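Local atomic coordinates of probable LacI-family transcriptional regulator (Corynebacterium glutamicum ATCC 13032, PDB entry 3BIL), a protein that probably binds regulatory DNA and controls transcription as a LacI-type regulator. Residues G70-S75 with E116-H121; A82-E87 with V149-E154; L185-L190 with E204-A209; S191-T196 with A247-M252; E258-A263 with K269-I274. All blocks are in the same frame, centred on the assembly; numbering follows the deposited sequence.

Contact 1 of 5, residues G70-S75 with E116-H121; sequences GVIVPS and EFLTSH
Strand 70-73 and helix 116-120 run antiparallel, at 172° with their axes 9.7 Å apart, and the two backbones come nearest where G70 faces L118. L118 carries the whole contact from the helix side. Its CD1 methyl lies 3.8 Å from G70 CA and 3.9 Å from I72 CG1, so one methyl group bridges the G70 main chain and the I72 side chain. Because G70 has no side chain, the leucine settles directly on the main chain at this point. I72 answers with its longer branch: CG1 lies opposite the carbonyl carbon (chi1 -57°), which leads CG1 and CD1 toward the leucine, and the two side chains slide past each other in opposite directions. M111 and L115 of helix 108-120 also touch I72. At the C-terminal end of the helix, H121 ND1 donates to F117 O at 3.1 Å, with the oxygen close to the imidazole plane. No hydrogen bond joins the two segments; the contact is buried and made by carbon against carbon at its closest points, implying that shape and exclusion of water hold helix and strand together here.

Contact 2 of 5, residues A82-E87 with V149-E154; sequences AAMVTE and VLVDRE
M84 reaches from helix 79-94 to the end of strand 148-151, a helix-on-sheet contact in the N-terminal lobe of the periplasmic-binding-protein fold. The packed part is the far half of the methionine. Its SD lies 4.2 Å from V151 CG2, and its CE methyl is 4.0 Å from D152 CB, touching the aspartate at its carbon and not at its carboxylate. CG of M84 points opposite the backbone N (chi1 -169°), and the chain stays extended until it bends at the sulfur, which turns CE toward D152. The side chain of M84 thus spans the gap between the backbones, M84 CA and V151 CA being 9.5 Å apart. V151 also packs on I127 and on A303 of helix 296-308, and M84 itself meets V296, so this end of the contact is enclosed by neighbouring elements. The side of the helix turned from the strand is looser: A83 and E87 are partly exposed, and T86 packs on I77 of the second subunit; E154 beyond the strand is exposed. T86 OG1 donates to A82 O at 2.7 Å, reaching that oxygen from the opposite face to T86 N.

Contact 3 of 5, residues L185-L190 with E204-A209; sequences LPIGYL and EDFKAA
The rings of Y189 and F206 lie nearly flat on one another, an offset stack with centroids 4.5 Å apart and planes at 17°. The offset is such that each ring covers the other residue's CB as well as part of its ring. Y189 CB stands over the face of the phenylalanine, 3.6 Å from the F206 ring centroid, a CH-pi contact whose closest pair is Y189 CB and F206 CZ at 3.5 Å. The reciprocal contact is longer, with F206 CB 4.2 Å from the centroid of the Y189 ring. I187 adds a third group: its CG2 meets F206 CE1 at 3.8 Å, coming to the phenylalanine ring obliquely.

The first torsions bring the rings together. Both aromatic side chains set CG opposite their backbone N, at chi1 174° for Y189 and 161° for F206, and they extend past each other in opposite directions. I187 and Y189, two residues apart in the strand, both have their CB directed to the helix.

Outside this first shell, F246 meets the Y189 ring edge-to-face, R202 and L203 also touch the tyrosine, and I172 and Q218 pack on F206. Strand 187-190 lies between strands 244-247 and 219-221 in the parallel part of the sheet. Helix 197-212, which carries F206, is the connecting helix of the beta-alpha-beta unit 187-190, 197-212 and 219-221; it packs over its own first strand, beside helix 169-181.

Contact 4 of 5, residues S191-T196 with A247-M252; sequences SGPMDT and AGDSMM
Two loops meet here, each leaving the C-terminal end of a parallel strand, with S191 CA and G248 CA 5.4 Å apart at their nearest. Residues 191-196 form an irregular run that ends in a type I turn from P193 to T196, whereas 247-252 passes through G248 and D249 into helix 250-262. M252, in the first turn of that helix, makes the closest approach: its CG lies 3.3 Å from S191 O, and its SD is at a similar distance from the same oxygen. The methionine is folded, with CG opposite the carbonyl carbon (chi1 -63°) and bends at chi2 and chi3, which brings both atoms against the carbonyl. D249 meets the other loop with one carboxylate oxygen, OD2 lying 3.9 Å from P193 CD and 4.0 Å from G192 CA. These are van der Waals contacts, and no hydrogen bond crosses between the segments.

The first loop is held by bonds of its own. S191 OG donates to G192 O at 2.8 Å, in the carbonyl plane on a lone pair. T196 OG1 donates to P193 O across the turn at 2.9 Å and also accepts from G199 N, the side chain serving as N-cap of helix 197-212. G248 O of the second accepts from R202 NH1 of that helix.

Loops joining the C-terminal ends of parallel strands to helices are characteristic of the lobes of the periplasmic-binding-protein fold; in LacI-family relatives they line the effector cleft, and this contact is probably placed likewise.

Contact 5 of 5, residues E258-A263 with K269-I274; sequences EACHKA and KDVSVI
C260 of helix 250-262 packs against V271, just before strand 272-276, and V273 within it, in the beta-alpha-beta unit made of strand 244-247, this helix and strand 272-276. The helix crosses over and the chain returns through a loop to the adjacent parallel strand, so the contact lies between the end of the crossover helix and the strand that follows it.

From CA, the cysteine's CB heads toward the strand but makes no close contact there itself. SG, set opposite the carbonyl carbon and beside the backbone N (chi1 -60°), does the touching. It meets V271 CG1 at 4.0 Å and, more loosely, V273 CG2 at 4.4 Å, so the sulfur rests against methyls of two valines on the same face of the chain, while S272 between them directs its CB away. V271 holds CG1 between its backbone N and carbonyl carbon (chi1 65°), and that is the branch that reaches the sulfur. Both contacts are apolar, and the nearest CA atoms, those of C260 and V271, remain 8.0 Å apart, so the sulfur reaches across the gap.

Around it, L245 of the neighbouring strand and I267 of the connecting loop also touch C260, and I267 packs on V273 too. On the outer side of the helix, E258 and H261 pack on L284 and Q285 of the second subunit. One turn on from E258, K262 NZ forms a salt bridge with E258 OE1 at 2.6 Å, and OE1 offers the lone pair that points away from OE2.

Overall arrangement
The five contacts divide between the two lobes of the periplasmic-binding-protein fold. Contacts 1 and 2 lie in the N-terminal lobe, their centres about 13 Å apart, and join where V71 CG2 packs on V85 CG1 at 3.8 Å. Contacts 3, 4 and 5 belong to the other lobe: contact 3 touches contact 4 through Y189 and L190, while contacts 4 and 5 share helix 250-262 and a probable hydrogen bond from A247 N to I274 O. Contact 4 touches the N-terminal lobe, R153 NE of contact 2 lying 3.4 Å from T196 CG2; the centres of contacts 2 and 4 are about 16 Å apart. Contacts 1 and 5 are the most distant pair, about 39 Å between centres. Family resemblance would place an effector cleft near contact 4.

Contact 1 of 5, residues G70-S75 with E116-H121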
# COMPACT_ATOMS: atom_id res chain seq x y z
N GLY A 70 10.00 -18.58 -1.69
CA GLY A 70 9.92 -17.42 -2.59
C GLY A 70 8.48 -17.01 -2.91
O GLY A 70 7.62 -17.88 -3.11
N VAL A 71 8.19 -15.70 -2.93
CA VAL A 71 6.88 -15.24 -3.41
C VAL A 71 6.98 -14.16 -4.46
O VAL A 71 7.81 -13.26 -4.38
CB VAL A 71 5.86 -14.91 -2.28
CG1 VAL A 71 6.54 -14.66 -1.00
CG2 VAL A 71 4.96 -13.76 -2.64
N ILE A 72 6.14 -14.32 -5.48
CA ILE A 72 6.09 -13.43 -6.63
C ILE A 72 4.70 -12.83 -6.77
O ILE A 72 3.71 -13.55 -6.76
CB ILE A 72 6.40 -14.17 -7.92
CG1 ILE A 72 7.76 -14.85 -7.83
CG2 ILE A 72 6.35 -13.19 -9.10
CD1 ILE A 72 7.97 -15.94 -8.87
N VAL A 73 4.65 -11.52 -6.94
CA VAL A 73 3.40 -10.78 -6.92
C VAL A 73 3.43 -9.70 -8.00
O VAL A 73 4.52 -9.23 -8.36
CB VAL A 73 3.19 -10.25 -5.51
CG1 VAL A 73 3.65 -8.80 -5.37
CG2 VAL A 73 1.76 -10.47 -5.10
N PRO A 74 2.27 -9.36 -8.61
CA PRO A 74 2.33 -8.41 -9.73
C PRO A 74 2.60 -6.97 -9.34
O PRO A 74 2.99 -6.15 -10.18
CB PRO A 74 0.94 -8.51 -10.33
CG PRO A 74 0.09 -8.88 -9.23
CD PRO A 74 0.90 -9.84 -8.41
N SER A 75 2.39 -6.64 -8.09
CA SER A 75 2.46 -5.25 -7.67
C SER A 75 2.57 -5.21 -6.16
O SER A 75 2.09 -6.13 -5.48
CB SER A 75 1.19 -4.51 -8.14
OG SER A 75 0.96 -3.32 -7.42
N GLU A 116 13.15 -18.31 -12.85
CA GLU A 116 14.49 -18.75 -13.19
C GLU A 116 15.43 -18.52 -12.00
O GLU A 116 16.12 -19.44 -11.55
CB GLU A 116 14.98 -17.99 -14.43
CG GLU A 116 16.43 -18.27 -14.83
CD GLU A 116 17.23 -17.00 -15.09
OE1 GLU A 116 17.81 -16.89 -16.19
OE2 GLU A 116 17.28 -16.10 -14.21
N PHE A 117 15.43 -17.29 -11.47
CA PHE A 117 16.33 -16.96 -10.39
C PHE A 117 15.96 -17.66 -9.10
O PHE A 117 16.83 -18.19 -8.43
CB PHE A 117 16.39 -15.44 -10.17
CG PHE A 117 17.28 -15.04 -9.01
CD1 PHE A 117 18.62 -14.77 -9.20
CD2 PHE A 117 16.76 -14.94 -7.72
CE1 PHE A 117 19.44 -14.39 -8.12
CE2 PHE A 117 17.57 -14.58 -6.64
CZ PHE A 117 18.91 -14.31 -6.85
N LEU A 118 14.68 -17.66 -8.73
CA LEU A 118 14.27 -18.21 -7.43
C LEU A 118 14.65 -19.67 -7.25
O LEU A 118 15.12 -20.06 -6.18
CB LEU A 118 12.77 -18.01 -7.15
CG LEU A 118 12.26 -16.71 -6.50
CD1 LEU A 118 10.76 -16.82 -6.24
CD2 LEU A 118 12.98 -16.35 -5.21
N THR A 119 14.44 -20.47 -8.29
CA THR A 119 14.73 -21.90 -8.21
C THR A 119 16.22 -22.16 -8.34
O THR A 119 16.73 -23.14 -7.80
CB THR A 119 13.93 -22.72 -9.25
OG1 THR A 119 14.43 -22.45 -10.57
CG2 THR A 119 12.47 -22.34 -9.19
N SER A 120 16.92 -21.26 -9.03
CA SER A 120 18.38 -21.29 -9.12
C SER A 120 19.08 -21.18 -7.78
O SER A 120 20.25 -21.55 -7.67
CB SER A 120 18.89 -20.17 -10.00
OG SER A 120 19.30 -20.66 -11.25
N HIS A 121 18.39 -20.66 -6.77
CA HIS A 121 19.05 -20.30 -5.50
C HIS A 121 18.51 -21.06 -4.30
O HIS A 121 18.71 -20.66 -3.15
CB HIS A 121 19.04 -18.78 -5.29
CG HIS A 121 20.03 -18.06 -6.16
ND1 HIS A 121 19.79 -17.79 -7.49
CD2 HIS A 121 21.26 -17.57 -5.89
CE1 HIS A 121 20.84 -17.17 -8.00
NE2 HIS A 121 21.74 -17.02 -7.05

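Contact 2 of 5, residues A82-E87 with V149-E154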
# COMPACT_ATOMS: atom_id res chain seq x y z
N ALA A 82 0.17 -6.34 -1.17
CA ALA A 82 1.12 -6.10 -0.07
C ALA A 82 0.56 -6.74 1.22
O ALA A 82 1.31 -7.29 2.04
CB ALA A 82 1.39 -4.61 0.10
N ALA A 83 -0.76 -6.69 1.38
CA ALA A 83 -1.41 -7.43 2.47
C ALA A 83 -1.17 -8.92 2.35
O ALA A 83 -0.78 -9.56 3.29
CB ALA A 83 -2.91 -7.11 2.54
N MET A 84 -1.37 -9.47 1.16
CA MET A 84 -1.17 -10.89 0.94
C MET A 84 0.25 -11.34 1.32
O MET A 84 0.41 -12.40 1.94
CB MET A 84 -1.49 -11.26 -0.49
CG MET A 84 -1.57 -12.80 -0.72
SD MET A 84 -1.63 -13.01 -2.48
CE MET A 84 -3.39 -12.73 -2.72
N VAL A 85 1.28 -10.58 0.95
CA VAL A 85 2.65 -11.00 1.23
C VAL A 85 3.01 -10.80 2.70
O VAL A 85 3.72 -11.61 3.27
CB VAL A 85 3.73 -10.40 0.28
CG1 VAL A 85 3.36 -10.67 -1.18
CG2 VAL A 85 3.94 -8.90 0.53
N THR A 86 2.51 -9.75 3.33
CA THR A 86 2.69 -9.60 4.75
C THR A 86 2.14 -10.86 5.44
O THR A 86 2.81 -11.46 6.26
CB THR A 86 1.97 -8.35 5.28
OG1 THR A 86 2.40 -7.21 4.54
CG2 THR A 86 2.25 -8.11 6.75
N GLU A 87 0.92 -11.27 5.09
CA GLU A 87 0.33 -12.48 5.70
C GLU A 87 0.92 -13.82 5.30
O GLU A 87 0.87 -14.77 6.08
CB GLU A 87 -1.20 -12.51 5.58
CG GLU A 87 -1.89 -12.30 6.95
CD GLU A 87 -1.88 -10.83 7.44
OE1 GLU A 87 -2.98 -10.21 7.51
OE2 GLU A 87 -0.79 -10.29 7.78
N VAL A 149 2.77 -23.06 -5.97
CA VAL A 149 1.38 -22.78 -5.61
C VAL A 149 1.02 -21.47 -6.27
O VAL A 149 1.77 -20.49 -6.18
CB VAL A 149 1.19 -22.62 -4.09
CG1 VAL A 149 -0.26 -22.32 -3.77
CG2 VAL A 149 1.62 -23.88 -3.34
N LEU A 150 -0.12 -21.44 -6.94
CA LEU A 150 -0.62 -20.20 -7.52
C LEU A 150 -1.72 -19.61 -6.62
O LEU A 150 -2.50 -20.36 -6.00
CB LEU A 150 -1.13 -20.42 -8.94
CG LEU A 150 -0.20 -21.08 -9.97
CD1 LEU A 150 -0.99 -21.45 -11.20
CD2 LEU A 150 0.98 -20.18 -10.38
N VAL A 151 -1.74 -18.28 -6.53
CA VAL A 151 -2.71 -17.57 -5.69
C VAL A 151 -3.40 -16.45 -6.42
O VAL A 151 -2.78 -15.76 -7.26
CB VAL A 151 -2.08 -16.95 -4.41
CG1 VAL A 151 -2.14 -17.90 -3.30
CG2 VAL A 151 -0.65 -16.49 -4.65
N ASP A 152 -4.66 -16.22 -6.04
CA ASP A 152 -5.48 -15.12 -6.59
C ASP A 152 -5.87 -15.29 -8.08
O ASP A 152 -7.04 -15.18 -8.40
CB ASP A 152 -4.80 -13.76 -6.36
CG ASP A 152 -5.77 -12.61 -6.43
OD1 ASP A 152 -5.52 -11.69 -7.22
OD2 ASP A 152 -6.79 -12.63 -5.68
N ARG A 153 -4.89 -15.55 -8.95
CA ARG A 153 -5.13 -15.77 -10.38
C ARG A 153 -4.88 -17.21 -10.79
O ARG A 153 -3.98 -17.87 -10.27
CB ARG A 153 -4.25 -14.87 -11.22
CG ARG A 153 -4.65 -13.46 -11.17
CD ARG A 153 -3.74 -12.62 -12.03
NE ARG A 153 -3.92 -11.20 -11.76
CZ ARG A 153 -3.05 -10.25 -12.06
NH1 ARG A 153 -1.91 -10.55 -12.68
NH2 ARG A 153 -3.31 -8.98 -11.75
N GLU A 154 -5.67 -17.67 -11.75
CA GLU A 154 -5.68 -19.06 -12.19
C GLU A 154 -5.09 -19.17 -13.60
O GLU A 154 -5.35 -18.32 -14.46
CB GLU A 154 -7.12 -19.60 -12.22
CG GLU A 154 -7.57 -20.40 -11.00
CD GLU A 154 -8.51 -21.59 -11.37
OE1 GLU A 154 -8.99 -22.30 -10.44
OE2 GLU A 154 -8.77 -21.83 -12.57

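Contact 3 of 5, residues L185-L190 with E204-A209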
# COMPACT_ATOMS: atom_id res chain seq x y z
N LEU A 185 -29.96 2.13 -9.48
CA LEU A 185 -29.67 1.71 -10.81
C LEU A 185 -29.71 2.91 -11.70
O LEU A 185 -30.44 3.86 -11.37
CB LEU A 185 -30.74 0.73 -11.30
CG LEU A 185 -30.99 -0.62 -10.64
CD1 LEU A 185 -32.10 -1.34 -11.49
CD2 LEU A 185 -29.68 -1.49 -10.48
N PRO A 186 -29.02 2.85 -12.87
CA PRO A 186 -28.17 1.76 -13.38
C PRO A 186 -26.79 1.68 -12.77
O PRO A 186 -26.26 2.67 -12.26
CB PRO A 186 -28.02 2.07 -14.91
CG PRO A 186 -28.47 3.43 -15.10
CD PRO A 186 -29.18 3.93 -13.86
N ILE A 187 -26.20 0.50 -12.88
CA ILE A 187 -24.91 0.24 -12.34
C ILE A 187 -23.86 0.37 -13.45
O ILE A 187 -23.99 -0.24 -14.51
CB ILE A 187 -24.86 -1.17 -11.70
CG1 ILE A 187 -25.97 -1.34 -10.66
CG2 ILE A 187 -23.43 -1.47 -11.08
CD1 ILE A 187 -26.26 -2.78 -10.23
N GLY A 188 -22.82 1.16 -13.18
CA GLY A 188 -21.64 1.19 -14.01
C GLY A 188 -20.60 0.28 -13.39
O GLY A 188 -19.94 0.64 -12.42
N TYR A 189 -20.42 -0.90 -13.94
CA TYR A 189 -19.43 -1.80 -13.40
C TYR A 189 -18.13 -1.54 -14.12
O TYR A 189 -18.06 -1.45 -15.35
CB TYR A 189 -19.84 -3.26 -13.53
CG TYR A 189 -18.76 -4.27 -13.12
CD1 TYR A 189 -18.63 -4.67 -11.79
CD2 TYR A 189 -17.90 -4.85 -14.06
CE1 TYR A 189 -17.68 -5.56 -11.41
CE2 TYR A 189 -16.92 -5.77 -13.67
CZ TYR A 189 -16.82 -6.09 -12.34
OH TYR A 189 -15.89 -6.98 -11.91
N LEU A 190 -17.09 -1.38 -13.32
CA LEU A 190 -15.83 -0.98 -13.84
C LEU A 190 -14.92 -2.18 -13.75
O LEU A 190 -14.38 -2.51 -12.70
CB LEU A 190 -15.34 0.27 -13.09
CG LEU A 190 -14.05 0.95 -13.54
CD1 LEU A 190 -14.33 1.71 -14.81
CD2 LEU A 190 -13.47 1.90 -12.50
N GLU A 204 -18.09 -12.05 -15.61
CA GLU A 204 -19.14 -13.11 -15.74
C GLU A 204 -20.16 -12.98 -14.57
O GLU A 204 -21.37 -12.81 -14.82
CB GLU A 204 -18.60 -14.55 -15.77
CG GLU A 204 -17.52 -14.90 -16.82
CD GLU A 204 -16.89 -16.33 -16.61
OE1 GLU A 204 -15.81 -16.61 -17.20
OE2 GLU A 204 -17.48 -17.18 -15.87
N ASP A 205 -19.65 -13.02 -13.32
CA ASP A 205 -20.48 -13.01 -12.10
C ASP A 205 -21.34 -11.78 -11.92
O ASP A 205 -22.48 -11.83 -11.46
CB ASP A 205 -19.61 -13.21 -10.87
CG ASP A 205 -18.86 -14.52 -10.90
OD1 ASP A 205 -17.84 -14.66 -10.19
OD2 ASP A 205 -19.29 -15.44 -11.63
N PHE A 206 -20.81 -10.64 -12.24
CA PHE A 206 -21.63 -9.47 -12.18
C PHE A 206 -22.73 -9.57 -13.26
O PHE A 206 -23.87 -9.11 -13.02
CB PHE A 206 -20.75 -8.20 -12.35
CG PHE A 206 -21.52 -6.99 -12.76
CD1 PHE A 206 -22.11 -6.19 -11.81
CD2 PHE A 206 -21.68 -6.68 -14.13
CE1 PHE A 206 -22.83 -5.05 -12.18
CE2 PHE A 206 -22.43 -5.58 -14.52
CZ PHE A 206 -23.02 -4.75 -13.54
N LYS A 207 -22.42 -10.15 -14.42
CA LYS A 207 -23.44 -10.26 -15.51
C LYS A 207 -24.60 -11.19 -15.10
O LYS A 207 -25.78 -10.79 -15.12
CB LYS A 207 -22.83 -10.65 -16.87
CG LYS A 207 -22.26 -9.48 -17.74
CD LYS A 207 -21.18 -10.03 -18.67
CE LYS A 207 -21.19 -9.42 -20.10
NZ LYS A 207 -19.96 -9.85 -20.94
N ALA A 208 -24.24 -12.41 -14.67
CA ALA A 208 -25.22 -13.37 -14.11
C ALA A 208 -26.04 -12.85 -12.91
O ALA A 208 -27.26 -13.00 -12.90
CB ALA A 208 -24.54 -14.68 -13.76
N ALA A 209 -25.38 -12.24 -11.92
CA ALA A 209 -26.10 -11.60 -10.80
C ALA A 209 -27.15 -10.60 -11.25
O ALA A 209 -28.21 -10.52 -10.66
CB ALA A 209 -25.14 -10.89 -9.85

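Contact 4 of 5, residues S191-T196 with A247-M252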
# COMPACT_ATOMS: atom_id res chain seq x y z
N SER A 191 -14.80 -2.87 -14.87
CA SER A 191 -14.01 -4.09 -15.01
C SER A 191 -12.52 -3.92 -14.77
O SER A 191 -11.98 -2.80 -14.74
CB SER A 191 -14.22 -4.65 -16.42
OG SER A 191 -13.45 -5.79 -16.67
N GLY A 192 -11.87 -5.06 -14.58
CA GLY A 192 -10.43 -5.15 -14.60
C GLY A 192 -9.93 -5.83 -15.87
O GLY A 192 -10.72 -6.31 -16.69
N PRO A 193 -8.59 -5.88 -16.03
CA PRO A 193 -7.95 -6.45 -17.21
C PRO A 193 -8.62 -7.76 -17.62
O PRO A 193 -8.78 -8.66 -16.79
CB PRO A 193 -6.51 -6.72 -16.76
CG PRO A 193 -6.46 -6.35 -15.26
CD PRO A 193 -7.60 -5.42 -15.04
N MET A 194 -9.03 -7.86 -18.88
CA MET A 194 -9.71 -9.07 -19.34
C MET A 194 -8.76 -10.23 -19.64
O MET A 194 -9.20 -11.34 -19.96
CB MET A 194 -10.65 -8.74 -20.50
CG MET A 194 -11.88 -7.91 -20.04
SD MET A 194 -12.95 -8.85 -18.93
CE MET A 194 -13.41 -10.17 -20.05
N ASP A 195 -7.47 -9.95 -19.49
CA ASP A 195 -6.42 -10.97 -19.61
C ASP A 195 -6.09 -11.68 -18.27
O ASP A 195 -5.15 -12.48 -18.19
CB ASP A 195 -5.15 -10.35 -20.20
CG ASP A 195 -4.59 -9.22 -19.35
OD1 ASP A 195 -4.58 -9.35 -18.10
OD2 ASP A 195 -4.15 -8.19 -19.91
N THR A 196 -6.86 -11.37 -17.22
CA THR A 196 -6.72 -12.06 -15.93
C THR A 196 -7.95 -12.92 -15.66
O THR A 196 -9.07 -12.56 -16.03
CB THR A 196 -6.40 -11.08 -14.73
OG1 THR A 196 -7.29 -9.96 -14.72
CG2 THR A 196 -4.99 -10.56 -14.87
N ALA A 247 -16.62 -1.01 -8.75
CA ALA A 247 -15.28 -1.30 -9.22
C ALA A 247 -15.05 -2.75 -9.03
O ALA A 247 -15.61 -3.33 -8.11
CB ALA A 247 -14.31 -0.55 -8.38
N GLY A 248 -14.18 -3.34 -9.82
CA GLY A 248 -13.87 -4.75 -9.68
C GLY A 248 -12.45 -4.99 -9.22
O GLY A 248 -12.01 -6.13 -9.25
N ASP A 249 -11.74 -3.91 -8.82
CA ASP A 249 -10.35 -3.97 -8.29
C ASP A 249 -10.04 -2.94 -7.22
O ASP A 249 -10.69 -1.91 -7.16
CB ASP A 249 -9.34 -3.74 -9.43
CG ASP A 249 -8.92 -5.02 -10.06
OD1 ASP A 249 -9.16 -6.05 -9.40
OD2 ASP A 249 -8.38 -5.02 -11.19
N SER A 250 -9.01 -3.19 -6.41
CA SER A 250 -8.41 -2.08 -5.64
C SER A 250 -8.21 -0.84 -6.53
O SER A 250 -8.72 0.25 -6.23
CB SER A 250 -7.01 -2.45 -5.09
OG SER A 250 -7.07 -3.45 -4.09
N MET A 251 -7.46 -1.02 -7.62
CA MET A 251 -7.04 0.12 -8.43
C MET A 251 -8.23 0.79 -9.12
O MET A 251 -8.31 2.03 -9.14
CB MET A 251 -5.88 -0.22 -9.38
CG MET A 251 -4.55 -0.72 -8.63
SD MET A 251 -3.76 0.26 -7.28
CE MET A 251 -4.34 -0.44 -5.73
N MET A 252 -9.17 -0.01 -9.63
CA MET A 252 -10.40 0.54 -10.16
C MET A 252 -11.16 1.33 -9.05
O MET A 252 -11.74 2.41 -9.31
CB MET A 252 -11.22 -0.56 -10.89
CG MET A 252 -10.54 -1.24 -12.19
SD MET A 252 -10.24 -0.13 -13.63
CE MET A 252 -8.88 0.80 -13.04

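Contact 5 of 5, residues E258-A263 with K269-I274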
# COMPACT_ATOMS: atom_id res chain seq x y z
N GLU A 258 -11.52 8.93 -7.22
CA GLU A 258 -11.01 10.09 -7.91
C GLU A 258 -12.08 10.70 -8.82
O GLU A 258 -12.31 11.94 -8.79
CB GLU A 258 -9.75 9.74 -8.68
CG GLU A 258 -9.16 10.93 -9.44
CD GLU A 258 -7.84 10.58 -10.13
OE1 GLU A 258 -7.12 11.56 -10.49
OE2 GLU A 258 -7.51 9.34 -10.28
N ALA A 259 -12.75 9.85 -9.61
CA ALA A 259 -13.90 10.25 -10.44
C ALA A 259 -15.06 10.96 -9.73
O ALA A 259 -15.60 11.93 -10.26
CB ALA A 259 -14.43 9.09 -11.22
N CYS A 260 -15.48 10.47 -8.55
CA CYS A 260 -16.57 11.13 -7.80
C CYS A 260 -16.13 12.43 -7.21
O CYS A 260 -16.96 13.37 -7.07
CB CYS A 260 -17.09 10.25 -6.66
SG CYS A 260 -17.69 8.78 -7.40
N HIS A 261 -14.84 12.47 -6.84
CA HIS A 261 -14.22 13.67 -6.27
C HIS A 261 -14.12 14.72 -7.34
O HIS A 261 -14.71 15.79 -7.19
CB HIS A 261 -12.84 13.39 -5.62
CG HIS A 261 -12.14 14.63 -5.13
ND1 HIS A 261 -12.50 15.29 -3.96
CD2 HIS A 261 -11.09 15.32 -5.64
CE1 HIS A 261 -11.72 16.34 -3.79
NE2 HIS A 261 -10.85 16.38 -4.79
N LYS A 262 -13.44 14.41 -8.43
CA LYS A 262 -13.34 15.35 -9.55
C LYS A 262 -14.70 15.86 -10.06
O LYS A 262 -14.87 17.04 -10.23
CB LYS A 262 -12.42 14.82 -10.66
CG LYS A 262 -10.96 14.64 -10.12
CD LYS A 262 -9.80 14.75 -11.16
CE LYS A 262 -8.43 14.88 -10.43
NZ LYS A 262 -7.31 14.09 -11.02
N ALA A 263 -15.68 14.97 -10.26
CA ALA A 263 -17.04 15.36 -10.72
C ALA A 263 -17.87 16.16 -9.70
O ALA A 263 -18.99 16.55 -10.01
CB ALA A 263 -17.85 14.10 -11.19
N LYS A 269 -24.28 9.89 -1.09
CA LYS A 269 -25.30 10.95 -1.16
C LYS A 269 -25.77 11.23 -2.62
O LYS A 269 -26.96 11.20 -2.91
CB LYS A 269 -24.77 12.20 -0.46
CG LYS A 269 -25.58 13.47 -0.62
CD LYS A 269 -26.30 13.90 0.66
CE LYS A 269 -27.33 15.02 0.35
NZ LYS A 269 -28.54 14.50 -0.42
N ASP A 270 -24.84 11.46 -3.53
CA ASP A 270 -25.20 11.81 -4.91
C ASP A 270 -24.99 10.65 -5.87
O ASP A 270 -25.50 10.69 -6.98
CB ASP A 270 -24.37 13.00 -5.40
CG ASP A 270 -24.67 14.27 -4.64
OD1 ASP A 270 -25.88 14.66 -4.57
OD2 ASP A 270 -23.70 14.89 -4.13
N VAL A 271 -24.25 9.63 -5.46
CA VAL A 271 -23.97 8.48 -6.29
C VAL A 271 -23.66 7.33 -5.34
O VAL A 271 -23.17 7.58 -4.23
CB VAL A 271 -22.72 8.76 -7.09
CG1 VAL A 271 -21.48 8.89 -6.11
CG2 VAL A 271 -22.48 7.71 -8.11
N SER A 272 -23.89 6.08 -5.75
CA SER A 272 -23.54 4.93 -4.93
C SER A 272 -22.22 4.32 -5.37
O SER A 272 -21.96 4.26 -6.55
CB SER A 272 -24.63 3.84 -5.00
OG SER A 272 -25.87 4.35 -4.51
N VAL A 273 -21.41 3.82 -4.42
CA VAL A 273 -20.18 3.11 -4.77
C VAL A 273 -20.13 1.73 -4.13
O VAL A 273 -20.50 1.57 -2.98
CB VAL A 273 -18.90 3.94 -4.41
CG1 VAL A 273 -17.61 3.17 -4.75
CG2 VAL A 273 -18.90 5.22 -5.18
N ILE A 274 -19.69 0.74 -4.91
CA ILE A 274 -19.23 -0.51 -4.37
C ILE A 274 -17.75 -0.67 -4.70
O ILE A 274 -17.39 -0.61 -5.88
CB ILE A 274 -19.97 -1.73 -4.97
CG1 ILE A 274 -21.50 -1.56 -4.89
CG2 ILE A 274 -19.51 -3.02 -4.27
CD1 ILE A 274 -22.10 -1.70 -3.50